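Side-chain contacts in polyprenyl synthetase (Zymomonas mobilis subsp. mobilis, PDB 4KKM), which probably condenses allylic diphosphates with isopentenyl diphosphate to build longer prenyl chains, as a mostly helical, metal-dependent prenyltransferase of the FPP/GGPP synthase family: residues 40-45 against 97-102; 46-51 against 55-60; 181-186 against 196-201. All coordinates share one frame; numbering follows the deposited sequence.

Interaction 1: residues 40-45 against 97-102; sequences RLFAEQ and IECIHV
The ring of Phe42 reaches from helix 24-45 into the side of helix 87-109, where its far rim meets Cys99 and Glu98. Both partners come to the ring edge, near its plane. Cys99 SG lies 3.6 Å from Phe42 CE1, and 4.8 Å from the ring centroid at 76° off the normal, a sulfur-aromatic contact made at the edge. On the other flank of the rim, Phe42 CE2 sits 3.7 Å from Glu98 CG, with Glu98 CB a little farther off, so the glutamate offers its aliphatic stem. Glu98 CG, anti to the backbone N (chi1 -171°), meets the ring edge in its plane, the two side chains crossing at about a right angle, and a bend at chi2 then carries the carboxylate away from Phe42. That carboxylate ends in a salt bridge from OE2 to Arg70. The ring and carboxylate planes stand 51° apart.

Behind this first shell, helix 131-150 packs on Cys99 through Ala145 and Ile148, while Pro73 of helix 71-80 lies against Glu98. No hydrogen bond joins the two segments; a buried aromatic edge couples the helices through sulfur and methylene groups, and the acidic group, turned toward Arg70, probably has its buried charge compensated there.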
ATOM      1  N   ARG B  40     -13.496 -12.539 -12.359  1.00 37.23           N
ATOM      2  CA  ARG B  40     -14.333 -13.160 -11.338  1.00 39.60           C
ATOM      3  C   ARG B  40     -13.825 -12.847  -9.935  1.00 33.87           C
ATOM      4  O   ARG B  40     -14.597 -12.490  -9.044  1.00 38.18           O
ATOM      5  CB  ARG B  40     -14.391 -14.680 -11.524  1.00 46.48           C
ATOM      6  CG  ARG B  40     -14.867 -15.414 -10.268  1.00 51.90           C
ATOM      7  CD  ARG B  40     -14.984 -16.920 -10.470  1.00 57.49           C
ATOM      8  NE  ARG B  40     -13.704 -17.540 -10.807  1.00 56.40           N
ATOM      9  CZ  ARG B  40     -12.801 -17.935  -9.915  1.00 55.31           C
ATOM     10  NH1 ARG B  40     -13.027 -17.775  -8.618  1.00 56.63           N
ATOM     11  NH2 ARG B  40     -11.668 -18.489 -10.321  1.00 51.17           N
ATOM     12  N   LEU B  41     -12.519 -12.985  -9.742  1.00 31.72           N
ATOM     13  CA  LEU B  41     -11.928 -12.817  -8.422  1.00 30.37           C
ATOM     14  C   LEU B  41     -12.025 -11.371  -7.915  1.00 30.17           C
ATOM     15  O   LEU B  41     -12.334 -11.135  -6.745  1.00 30.79           O
ATOM     16  CB  LEU B  41     -10.477 -13.320  -8.425  1.00 29.04           C
ATOM     17  CG  LEU B  41     -10.342 -14.837  -8.582  1.00 38.43           C
ATOM     18  CD1 LEU B  41      -8.894 -15.240  -8.841  1.00 37.03           C
ATOM     19  CD2 LEU B  41     -10.886 -15.548  -7.353  1.00 39.48           C
ATOM     20  N   PHE B  42     -11.767 -10.407  -8.795  1.00 27.31           N
ATOM     21  CA  PHE B  42     -11.882  -9.002  -8.413  1.00 28.09           C
ATOM     22  C   PHE B  42     -13.327  -8.651  -8.075  1.00 27.76           C
ATOM     23  O   PHE B  42     -13.590  -7.940  -7.105  1.00 27.33           O
ATOM     24  CB  PHE B  42     -11.366  -8.078  -9.521  1.00 33.89           C
ATOM     25  CG  PHE B  42      -9.917  -7.687  -9.372  1.00 28.25           C
ATOM     26  CD1 PHE B  42      -9.475  -7.025  -8.239  1.00 29.83           C
ATOM     27  CD2 PHE B  42      -9.006  -7.969 -10.376  1.00 23.33           C
ATOM     28  CE1 PHE B  42      -8.144  -6.653  -8.109  1.00 23.30           C
ATOM     29  CE2 PHE B  42      -7.679  -7.597 -10.255  1.00 24.81           C
ATOM     30  CZ  PHE B  42      -7.248  -6.942  -9.117  1.00 25.03           C
ATOM     31  N   ALA B  43     -14.260  -9.159  -8.876  1.00 30.08           N
ATOM     32  CA  ALA B  43     -15.680  -8.885  -8.672  1.00 34.96           C
ATOM     33  C   ALA B  43     -16.124  -9.370  -7.300  1.00 38.11           C
ATOM     34  O   ALA B  43     -16.866  -8.684  -6.601  1.00 34.14           O
ATOM     35  CB  ALA B  43     -16.518  -9.546  -9.766  1.00 37.48           C
ATOM     36  N   GLU B  44     -15.647 -10.552  -6.918  1.00 34.44           N
ATOM     37  CA  GLU B  44     -15.984 -11.149  -5.633  1.00 36.66           C
ATOM     38  C   GLU B  44     -15.317 -10.424  -4.468  1.00 33.83           C
ATOM     39  O   GLU B  44     -15.863 -10.361  -3.364  1.00 32.17           O
ATOM     40  CB  GLU B  44     -15.578 -12.623  -5.625  1.00 44.49           C
ATOM     41  CG  GLU B  44     -15.901 -13.365  -4.341  1.00 55.47           C
ATOM     42  CD  GLU B  44     -15.659 -14.860  -4.460  1.00 67.76           C
ATOM     43  OE1 GLU B  44     -14.714 -15.259  -5.178  1.00 69.44           O
ATOM     44  OE2 GLU B  44     -16.424 -15.636  -3.845  1.00 72.20           O
ATOM     45  N   GLN B  45     -14.129  -9.886  -4.724  1.00 29.26           N
ATOM     46  CA  GLN B  45     -13.350  -9.193  -3.709  1.00 29.23           C
ATOM     47  C   GLN B  45     -13.872  -7.780  -3.457  1.00 32.15           C
ATOM     48  O   GLN B  45     -13.548  -7.160  -2.440  1.00 30.94           O
ATOM     49  CB  GLN B  45     -11.881  -9.123  -4.146  1.00 24.63           C
ATOM     50  CG  GLN B  45     -10.906  -8.808  -3.032  1.00 28.99           C
ATOM     51  CD  GLN B  45     -10.799  -9.932  -2.028  1.00 34.35           C
ATOM     52  OE1 GLN B  45     -10.743 -11.104  -2.396  1.00 36.86           O
ATOM     53  NE2 GLN B  45     -10.786  -9.583  -0.747  1.00 36.34           N
ATOM     54  N   ILE B  97      -0.925  -9.281  -7.152  1.00 21.71           N
ATOM     55  CA  ILE B  97       0.061  -8.516  -7.917  1.00 21.87           C
ATOM     56  C   ILE B  97      -0.657  -7.572  -8.874  1.00 24.65           C
ATOM     57  O   ILE B  97      -0.189  -6.463  -9.149  1.00 22.13           O
ATOM     58  CB  ILE B  97       1.110  -9.421  -8.666  1.00 21.32           C
ATOM     59  CG1 ILE B  97       2.208  -8.570  -9.324  1.00 21.97           C
ATOM     60  CG2 ILE B  97       0.444 -10.316  -9.708  1.00 23.35           C
ATOM     61  CD1 ILE B  97       2.970  -7.700  -8.337  1.00 22.82           C
ATOM     62  N   GLU B  98      -1.816  -8.002  -9.357  1.00 21.20           N
ATOM     63  CA  GLU B  98      -2.591  -7.177 -10.274  1.00 24.93           C
ATOM     64  C   GLU B  98      -3.163  -5.963  -9.544  1.00 23.60           C
ATOM     65  O   GLU B  98      -3.363  -4.914 -10.147  1.00 24.12           O
ATOM     66  CB  GLU B  98      -3.691  -8.002 -10.958  1.00 27.43           C
ATOM     67  CG  GLU B  98      -4.430  -7.287 -12.089  1.00 24.21           C
ATOM     68  CD  GLU B  98      -3.597  -7.072 -13.354  1.00 27.30           C
ATOM     69  OE1 GLU B  98      -2.381  -7.371 -13.369  1.00 24.22           O
ATOM     70  OE2 GLU B  98      -4.172  -6.584 -14.349  1.00 29.84           O
ATOM     71  N   CYS B  99      -3.401  -6.097  -8.241  1.00 21.54           N
ATOM     72  CA  CYS B  99      -3.788  -4.942  -7.434  1.00 23.29           C
ATOM     73  C   CYS B  99      -2.735  -3.844  -7.497  1.00 20.33           C
ATOM     74  O   CYS B  99      -3.055  -2.668  -7.670  1.00 21.33           O
ATOM     75  CB  CYS B  99      -4.011  -5.334  -5.975  1.00 21.57           C
ATOM     76  SG  CYS B  99      -5.577  -6.159  -5.658  1.00 23.49           S
ATOM     77  N   ILE B 100      -1.479  -4.236  -7.340  1.00 21.73           N
ATOM     78  CA  ILE B 100      -0.370  -3.287  -7.379  1.00 18.72           C
ATOM     79  C   ILE B 100      -0.220  -2.674  -8.770  1.00 21.59           C
ATOM     80  O   ILE B 100      -0.045  -1.463  -8.915  1.00 22.42           O
ATOM     81  CB  ILE B 100       0.940  -3.963  -6.967  1.00 20.28           C
ATOM     82  CG1 ILE B 100       0.825  -4.512  -5.539  1.00 20.55           C
ATOM     83  CG2 ILE B 100       2.132  -3.007  -7.144  1.00 20.82           C
ATOM     84  CD1 ILE B 100       0.486  -3.462  -4.484  1.00 24.35           C
ATOM     85  N   HIS B 101      -0.300  -3.514  -9.796  1.00 21.52           N
ATOM     86  CA  HIS B 101      -0.185  -3.035 -11.169  1.00 20.23           C
ATOM     87  C   HIS B 101      -1.308  -2.050 -11.496  1.00 26.07           C
ATOM     88  O   HIS B 101      -1.063  -0.964 -12.022  1.00 23.13           O
ATOM     89  CB  HIS B 101      -0.211  -4.216 -12.143  1.00 23.89           C
ATOM     90  CG  HIS B 101      -0.216  -3.814 -13.583  1.00 25.59           C
ATOM     91  ND1 HIS B 101       0.783  -3.055 -14.155  1.00 24.17           N
ATOM     92  CD2 HIS B 101      -1.104  -4.070 -14.580  1.00 23.31           C
ATOM     93  CE1 HIS B 101       0.515  -2.860 -15.434  1.00 28.78           C
ATOM     94  NE2 HIS B 101      -0.627  -3.468 -15.714  1.00 28.69           N
ATOM     95  N   VAL B 102      -2.539  -2.432 -11.174  1.00 22.94           N
ATOM     96  CA  VAL B 102      -3.692  -1.598 -11.497  1.00 20.22           C
ATOM     97  C   VAL B 102      -3.647  -0.272 -10.734  1.00 22.68           C
ATOM     98  O   VAL B 102      -3.859   0.787 -11.323  1.00 25.62           O
ATOM     99  CB  VAL B 102      -5.019  -2.339 -11.249  1.00 22.07           C
ATOM    100  CG1 VAL B 102      -6.208  -1.365 -11.259  1.00 23.18           C
ATOM    101  CG2 VAL B 102      -5.197  -3.444 -12.288  1.00 20.39           C
TER

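Interaction 2: residues 46-51 against 55-60; sequences LPVPED and RLVEAM. With ACT (acetate ion), chain E.
A helix-loop-helix connection brings Val57 of helix 54-64 against the loop that follows helix 24-45, beginning at Leu46, the first residue to leave helical geometry. Val57 points toward this loop, and both its methyls touch it. CG1, anti to the backbone N (chi1 179°), lies 3.4 Å from Pro47 O and 3.6 Å from Leu46 O, with Leu46 CB also close by. Val57 CG2 meets the Pro49 ring at its CD, 3.6 Å away. An alanine here would remove both methyls and would probably open a gap next to Pro47 and Pro49, leaving the Pro49 ring without its apolar neighbour.

On either side of Val57 the contact continues. Leu46 and Met60 cross at about a right angle, Leu46 CD2 lying 3.8 Å from Met60 CE; Lys174 of the second subunit packs on both. Toward the outer side, Val48 CG1 touches Glu58 CG and lies 3.8 Å from Glu58 OE2, the two side chains crossing at about a right angle. No hydrogen bond links the segments themselves, but Leu46 O is bound by Arg61, one turn beyond Val57. Away from the loop, Arg55 NH1 donates to OXT of an acetate, probably from the crystallisation liquor, at 3.2 Å, with an N-H...O angle of 140°.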
ATOM      1  N   LEU B  46     -14.681  -7.270  -4.381  1.00 24.07           N
ATOM      2  CA  LEU B  46     -15.093  -5.866  -4.319  1.00 27.74           C
ATOM      3  C   LEU B  46     -16.606  -5.656  -4.337  1.00 28.03           C
ATOM      4  O   LEU B  46     -17.128  -5.006  -5.246  1.00 30.63           O
ATOM      5  CB  LEU B  46     -14.454  -5.078  -5.468  1.00 25.08           C
ATOM      6  CG  LEU B  46     -12.917  -5.063  -5.504  1.00 24.17           C
ATOM      7  CD1 LEU B  46     -12.405  -4.478  -6.808  1.00 24.98           C
ATOM      8  CD2 LEU B  46     -12.355  -4.283  -4.334  1.00 26.30           C
ATOM      9  N   PRO B  47     -17.315  -6.188  -3.326  1.00 30.88           N
ATOM     10  CA  PRO B  47     -18.754  -5.917  -3.283  1.00 35.06           C
ATOM     11  C   PRO B  47     -19.010  -4.424  -3.113  1.00 38.14           C
ATOM     12  O   PRO B  47     -18.281  -3.762  -2.374  1.00 34.79           O
ATOM     13  CB  PRO B  47     -19.224  -6.690  -2.044  1.00 35.79           C
ATOM     14  CG  PRO B  47     -18.013  -6.803  -1.185  1.00 34.29           C
ATOM     15  CD  PRO B  47     -16.849  -6.920  -2.135  1.00 30.01           C
ATOM     16  N   VAL B  48     -20.022  -3.906  -3.805  1.00 39.14           N
ATOM     17  CA  VAL B  48     -20.325  -2.477  -3.786  1.00 32.91           C
ATOM     18  C   VAL B  48     -21.223  -2.118  -2.613  1.00 31.38           C
ATOM     19  O   VAL B  48     -22.362  -2.563  -2.548  1.00 38.41           O
ATOM     20  CB  VAL B  48     -21.044  -2.044  -5.079  1.00 36.64           C
ATOM     21  CG1 VAL B  48     -21.405  -0.557  -5.018  1.00 31.19           C
ATOM     22  CG2 VAL B  48     -20.185  -2.359  -6.300  1.00 35.41           C
ATOM     23  N   PRO B  49     -20.718  -1.298  -1.682  1.00 35.66           N
ATOM     24  CA  PRO B  49     -21.556  -0.916  -0.541  1.00 34.16           C
ATOM     25  C   PRO B  49     -22.589   0.140  -0.918  1.00 37.82           C
ATOM     26  O   PRO B  49     -22.426   0.848  -1.911  1.00 36.83           O
ATOM     27  CB  PRO B  49     -20.549  -0.340   0.453  1.00 33.68           C
ATOM     28  CG  PRO B  49     -19.441   0.187  -0.400  1.00 36.25           C
ATOM     29  CD  PRO B  49     -19.362  -0.726  -1.604  1.00 33.11           C
ATOM     30  N   GLU B  50     -23.648   0.239  -0.127  1.00 38.21           N
ATOM     31  CA  GLU B  50     -24.649   1.271  -0.348  1.00 38.47           C
ATOM     32  C   GLU B  50     -24.388   2.478   0.553  1.00 35.65           C
ATOM     33  O   GLU B  50     -25.043   3.516   0.423  1.00 39.33           O
ATOM     34  CB  GLU B  50     -26.061   0.712  -0.149  1.00 45.10           C
ATOM     35  CG  GLU B  50     -26.433  -0.346  -1.180  1.00 44.90           C
ATOM     36  CD  GLU B  50     -27.921  -0.605  -1.246  1.00 50.51           C
ATOM     37  OE1 GLU B  50     -28.598  -0.473  -0.204  1.00 48.47           O
ATOM     38  OE2 GLU B  50     -28.416  -0.932  -2.347  1.00 52.54           O
ATOM     39  N   ASP B  51     -23.424   2.343   1.463  1.00 29.65           N
ATOM     40  CA  ASP B  51     -22.974   3.492   2.250  1.00 30.51           C
ATOM     41  C   ASP B  51     -22.134   4.398   1.333  1.00 32.41           C
ATOM     42  O   ASP B  51     -21.890   4.034   0.183  1.00 30.44           O
ATOM     43  CB  ASP B  51     -22.259   3.058   3.555  1.00 31.84           C
ATOM     44  CG  ASP B  51     -20.915   2.365   3.326  1.00 35.46           C
ATOM     45  OD1 ASP B  51     -20.140   2.757   2.428  1.00 34.27           O
ATOM     46  OD2 ASP B  51     -20.625   1.419   4.085  1.00 37.57           O
ATOM     47  N   ARG B  55     -18.844   5.019  -4.372  1.00 30.62           N
ATOM     48  CA  ARG B  55     -18.066   5.536  -5.492  1.00 31.29           C
ATOM     49  C   ARG B  55     -16.649   4.983  -5.480  1.00 31.82           C
ATOM     50  O   ARG B  55     -16.109   4.606  -6.520  1.00 26.79           O
ATOM     51  CB  ARG B  55     -18.036   7.065  -5.454  1.00 30.04           C
ATOM     52  CG  ARG B  55     -17.362   7.715  -6.654  1.00 33.65           C
ATOM     53  CD  ARG B  55     -17.437   9.237  -6.549  1.00 35.70           C
ATOM     54  NE  ARG B  55     -17.057   9.911  -7.790  1.00 34.24           N
ATOM     55  CZ  ARG B  55     -17.900  10.208  -8.775  1.00 39.14           C
ATOM     56  NH1 ARG B  55     -19.186   9.890  -8.678  1.00 38.68           N
ATOM     57  NH2 ARG B  55     -17.458  10.832  -9.859  1.00 42.12           N
ATOM     58  N   LEU B  56     -16.048   4.937  -4.297  1.00 27.78           N
ATOM     59  CA  LEU B  56     -14.700   4.400  -4.163  1.00 26.68           C
ATOM     60  C   LEU B  56     -14.608   2.979  -4.724  1.00 24.67           C
ATOM     61  O   LEU B  56     -13.755   2.673  -5.564  1.00 23.95           O
ATOM     62  CB  LEU B  56     -14.274   4.402  -2.693  1.00 22.53           C
ATOM     63  CG  LEU B  56     -13.008   3.584  -2.401  1.00 24.50           C
ATOM     64  CD1 LEU B  56     -11.765   4.238  -3.011  1.00 22.79           C
ATOM     65  CD2 LEU B  56     -12.830   3.391  -0.898  1.00 22.98           C
ATOM     66  N   VAL B  57     -15.496   2.113  -4.263  1.00 24.98           N
ATOM     67  CA  VAL B  57     -15.461   0.716  -4.685  1.00 23.51           C
ATOM     68  C   VAL B  57     -15.838   0.577  -6.164  1.00 24.46           C
ATOM     69  O   VAL B  57     -15.291  -0.265  -6.876  1.00 23.75           O
ATOM     70  CB  VAL B  57     -16.360  -0.167  -3.781  1.00 26.33           C
ATOM     71  CG1 VAL B  57     -16.337  -1.617  -4.238  1.00 29.08           C
ATOM     72  CG2 VAL B  57     -15.913  -0.052  -2.325  1.00 22.71           C
ATOM     73  N   GLU B  58     -16.762   1.406  -6.643  1.00 26.61           N
ATOM     74  CA  GLU B  58     -17.088   1.362  -8.069  1.00 26.12           C
ATOM     75  C   GLU B  58     -15.885   1.801  -8.915  1.00 30.61           C
ATOM     76  O   GLU B  58     -15.662   1.264  -9.999  1.00 27.40           O
ATOM     77  CB  GLU B  58     -18.357   2.167  -8.391  1.00 26.70           C
ATOM     78  CG  GLU B  58     -19.621   1.451  -7.932  1.00 30.18           C
ATOM     79  CD  GLU B  58     -20.892   2.253  -8.148  1.00 35.47           C
ATOM     80  OE1 GLU B  58     -20.806   3.485  -8.337  1.00 35.96           O
ATOM     81  OE2 GLU B  58     -21.978   1.638  -8.124  1.00 36.94           O
ATOM     82  N   ALA B  59     -15.098   2.745  -8.395  1.00 25.76           N
ATOM     83  CA  ALA B  59     -13.866   3.171  -9.059  1.00 27.55           C
ATOM     84  C   ALA B  59     -12.826   2.054  -9.065  1.00 27.51           C
ATOM     85  O   ALA B  59     -12.142   1.825 -10.072  1.00 24.30           O
ATOM     86  CB  ALA B  59     -13.295   4.438  -8.388  1.00 24.18           C
ATOM     87  N   MET B  60     -12.710   1.356  -7.942  1.00 22.95           N
ATOM     88  CA  MET B  60     -11.790   0.225  -7.848  1.00 24.87           C
ATOM     89  C   MET B  60     -12.184  -0.857  -8.849  1.00 27.41           C
ATOM     90  O   MET B  60     -11.333  -1.420  -9.540  1.00 25.39           O
ATOM     91  CB  MET B  60     -11.765  -0.343  -6.424  1.00 24.03           C
ATOM     92  CG  MET B  60     -11.173   0.606  -5.374  1.00 23.56           C
ATOM     93  SD  MET B  60     -11.437   0.043  -3.678  1.00 23.45           S
ATOM     94  CE  MET B  60     -10.199  -1.269  -3.546  1.00 19.38           C
TER
HETATM   95  C   ACT E 303     -22.191   7.599  -7.354  1.00 53.88           C
HETATM   96  O   ACT E 303     -22.671   7.717  -8.508  1.00 45.77           O
HETATM   97  OXT ACT E 303     -20.935   7.588  -7.256  1.00 48.42           O
HETATM   98  CH3 ACT E 303     -23.086   7.466  -6.156  1.00 54.09           C

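Interaction 3: residues 181-186 against 196-201; sequences QAIDLA and LPTITR
Ile183 of helix 177-188 and Arg201 of helix 196-206 cross at about a right angle in this helix-helix contact, one small part of the mostly helical prenyl synthase fold. The isoleucine points at the facing helix, and its two branches serve different partners. CG1 stands anti to the carbonyl carbon (chi1 -63°) and the chain runs on extended, which brings Ile183 CD1 to 4.0 Å from Arg201 CD. The other branch, Ile183 CG2, faces the methyl CG2 of Thr198 at 4.3 Å, a looser approach.

Arg201 therefore meets Ile183 with a methylene of its stem. Its chain leaves the backbone extended and bends at chi3 (-70°), about the CG-CD bond, which turns NE and the guanidinium off the line of the stem; NE has a long, weak ion pair with Asp51 of the second subunit. Thr198 likewise divides its branches: the methyl goes to Ile183, whereas OG1 is hydrogen-bonded to Asp195, immediately before the helix segment.

Further side chains pack round the same isoleucine. Leu202 and Leu205 of helix 196-206 and Phe194 of the preceding loop touch it, and Arg53 of the second subunit packs against it too. The side chain of Ile183 lies about 11 Å from the bound calcium ion, so the contact is near the metal site but takes no part in it. At the start of helix 196-206, Thr200 OG1 donates to Leu196 O at 2.7 Å from 39° out of the carbonyl plane, while Thr200 N reaches that oxygen from the opposite face.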
ATOM      1  N   GLN B 181       9.105   4.443 -10.849  0.57 22.42           N
ATOM      2  CA  GLN B 181       8.232   5.547 -11.237  0.57 26.99           C
ATOM      3  C   GLN B 181       8.907   6.887 -10.975  0.57 27.20           C
ATOM      4  O   GLN B 181       8.786   7.820 -11.768  0.57 26.30           O
ATOM      5  CB  GLN B 181       6.902   5.488 -10.473  0.57 26.28           C
ATOM      6  CG  GLN B 181       5.946   4.392 -10.925  0.57 29.59           C
ATOM      7  CD  GLN B 181       5.426   4.619 -12.332  0.57 36.34           C
ATOM      8  OE1 GLN B 181       6.188   4.601 -13.291  0.57 37.04           O
ATOM      9  NE2 GLN B 181       4.123   4.841 -12.458  0.57 43.39           N
ATOM     10  N   ALA B 182       9.616   6.963  -9.854  1.00 25.97           N
ATOM     11  CA  ALA B 182      10.313   8.184  -9.454  1.00 27.20           C
ATOM     12  C   ALA B 182      11.465   8.509 -10.395  1.00 29.91           C
ATOM     13  O   ALA B 182      11.663   9.667 -10.744  1.00 28.15           O
ATOM     14  CB  ALA B 182      10.819   8.073  -8.023  1.00 26.52           C
ATOM     15  N   ILE B 183      12.241   7.495 -10.781  1.00 27.70           N
ATOM     16  CA  ILE B 183      13.343   7.712 -11.718  1.00 26.40           C
ATOM     17  C   ILE B 183      12.799   8.217 -13.053  1.00 27.06           C
ATOM     18  O   ILE B 183      13.363   9.126 -13.662  1.00 27.22           O
ATOM     19  CB  ILE B 183      14.192   6.439 -11.935  1.00 25.08           C
ATOM     20  CG1 ILE B 183      14.859   6.027 -10.625  1.00 25.56           C
ATOM     21  CG2 ILE B 183      15.256   6.675 -13.011  1.00 28.00           C
ATOM     22  CD1 ILE B 183      15.618   4.723 -10.703  1.00 28.37           C
ATOM     23  N   ASP B 184      11.678   7.648 -13.486  1.00 25.46           N
ATOM     24  CA  ASP B 184      11.053   8.077 -14.734  1.00 28.74           C
ATOM     25  C   ASP B 184      10.602   9.533 -14.627  1.00 28.98           C
ATOM     26  O   ASP B 184      10.846  10.344 -15.524  1.00 30.40           O
ATOM     27  CB  ASP B 184       9.864   7.176 -15.074  1.00 33.44           C
ATOM     28  CG  ASP B 184       9.648   7.032 -16.569  1.00 40.42           C
ATOM     29  OD1 ASP B 184      10.581   7.335 -17.345  1.00 38.04           O
ATOM     30  OD2 ASP B 184       8.544   6.602 -16.967  1.00 45.53           O
ATOM     31  N   LEU B 185       9.953   9.865 -13.517  1.00 26.28           N
ATOM     32  CA  LEU B 185       9.550  11.248 -13.259  1.00 24.57           C
ATOM     33  C   LEU B 185      10.752  12.199 -13.249  1.00 28.01           C
ATOM     34  O   LEU B 185      10.688  13.309 -13.791  1.00 32.02           O
ATOM     35  CB  LEU B 185       8.790  11.330 -11.932  1.00 26.99           C
ATOM     36  CG  LEU B 185       8.384  12.722 -11.441  1.00 31.22           C
ATOM     37  CD1 LEU B 185       7.387  13.350 -12.392  1.00 35.10           C
ATOM     38  CD2 LEU B 185       7.804  12.641 -10.032  1.00 29.38           C
ATOM     39  N   ALA B 186      11.852  11.762 -12.643  1.00 24.21           N
ATOM     40  CA  ALA B 186      13.073  12.559 -12.635  1.00 29.04           C
ATOM     41  C   ALA B 186      13.600  12.794 -14.053  1.00 32.14           C
ATOM     42  O   ALA B 186      14.063  13.886 -14.380  1.00 30.15           O
ATOM     43  CB  ALA B 186      14.134  11.891 -11.785  1.00 31.57           C
ATOM     44  N   LEU B 196      22.845   4.756 -20.145  1.00 30.16           N
ATOM     45  CA  LEU B 196      22.424   3.353 -20.181  1.00 34.93           C
ATOM     46  C   LEU B 196      22.292   2.687 -18.794  1.00 27.53           C
ATOM     47  O   LEU B 196      21.290   2.031 -18.527  1.00 29.43           O
ATOM     48  CB  LEU B 196      23.320   2.532 -21.121  1.00 36.87           C
ATOM     49  CG  LEU B 196      22.832   1.108 -21.398  1.00 37.45           C
ATOM     50  CD1 LEU B 196      21.451   1.140 -22.050  1.00 35.33           C
ATOM     51  CD2 LEU B 196      23.835   0.354 -22.272  1.00 38.20           C
ATOM     52  N   PRO B 197      23.300   2.844 -17.910  1.00 34.35           N
ATOM     53  CA  PRO B 197      23.132   2.318 -16.547  1.00 32.48           C
ATOM     54  C   PRO B 197      21.880   2.822 -15.814  1.00 30.58           C
ATOM     55  O   PRO B 197      21.241   2.046 -15.101  1.00 28.72           O
ATOM     56  CB  PRO B 197      24.387   2.826 -15.828  1.00 37.49           C
ATOM     57  CG  PRO B 197      25.411   2.900 -16.900  1.00 37.72           C
ATOM     58  CD  PRO B 197      24.665   3.368 -18.120  1.00 39.24           C
ATOM     59  N   THR B 198      21.533   4.096 -15.979  1.00 31.48           N
ATOM     60  CA  THR B 198      20.409   4.657 -15.233  1.00 29.72           C
ATOM     61  C   THR B 198      19.056   4.185 -15.772  1.00 29.54           C
ATOM     62  O   THR B 198      18.151   3.866 -15.000  1.00 28.50           O
ATOM     63  CB  THR B 198      20.470   6.209 -15.177  1.00 25.13           C
ATOM     64  OG1 THR B 198      21.719   6.616 -14.601  1.00 32.67           O
ATOM     65  CG2 THR B 198      19.335   6.765 -14.334  1.00 27.13           C
ATOM     66  N   ILE B 199      18.907   4.122 -17.091  1.00 26.80           N
ATOM     67  CA  ILE B 199      17.627   3.669 -17.626  1.00 23.07           C
ATOM     68  C   ILE B 199      17.496   2.157 -17.470  1.00 25.78           C
ATOM     69  O   ILE B 199      16.396   1.614 -17.511  1.00 30.73           O
ATOM     70  CB  ILE B 199      17.391   4.086 -19.100  1.00 31.36           C
ATOM     71  CG1 ILE B 199      18.344   3.342 -20.031  1.00 33.45           C
ATOM     72  CG2 ILE B 199      17.513   5.615 -19.269  1.00 36.82           C
ATOM     73  CD1 ILE B 199      17.933   3.408 -21.494  1.00 38.17           C
ATOM     74  N   THR B 200      18.624   1.487 -17.280  1.00 28.96           N
ATOM     75  CA  THR B 200      18.595   0.069 -16.965  1.00 28.68           C
ATOM     76  C   THR B 200      18.051  -0.113 -15.551  1.00 30.23           C
ATOM     77  O   THR B 200      17.177  -0.949 -15.320  1.00 24.99           O
ATOM     78  CB  THR B 200      19.981  -0.586 -17.124  1.00 30.23           C
ATOM     79  OG1 THR B 200      20.389  -0.503 -18.497  1.00 27.02           O
ATOM     80  CG2 THR B 200      19.929  -2.052 -16.717  1.00 31.28           C
ATOM     81  N   ARG B 201      18.554   0.680 -14.607  1.00 29.14           N
ATOM     82  CA  ARG B 201      18.019   0.636 -13.248  1.00 29.75           C
ATOM     83  C   ARG B 201      16.561   1.051 -13.257  1.00 26.87           C
ATOM     84  O   ARG B 201      15.744   0.485 -12.534  1.00 26.17           O
ATOM     85  CB  ARG B 201      18.792   1.549 -12.293  1.00 30.17           C
ATOM     86  CG  ARG B 201      18.325   1.415 -10.838  1.00 32.27           C
ATOM     87  CD  ARG B 201      18.848   2.533  -9.942  1.00 46.97           C
ATOM     88  NE  ARG B 201      20.287   2.449  -9.693  1.00 55.95           N
ATOM     89  CZ  ARG B 201      20.847   1.650  -8.790  1.00 60.44           C
ATOM     90  NH1 ARG B 201      20.091   0.845  -8.053  1.00 61.19           N
ATOM     91  NH2 ARG B 201      22.165   1.646  -8.627  1.00 61.10           N
TER

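Interactions 1 and 2 are consecutive in the chain: helix 24-45 ends in the loop of interaction 2, which is nested within the longer loop closed by interaction 1. Their centres lie about 14 Å apart on the same side of the chain's centre. Interaction 1 ties helix 24-45 to helix 87-109, and interaction 2 fastens helix 54-64 to the connecting loop. Interaction 3 follows in series, joining helices 177-188 and 196-206, its centre about 28 Å and 35 Å from those of interactions 1 and 2. Leu56 of one subunit nevertheless packs on Ala182 of the other, so interactions 2 and 3 both border the dimer interface, while interaction 1 is buried.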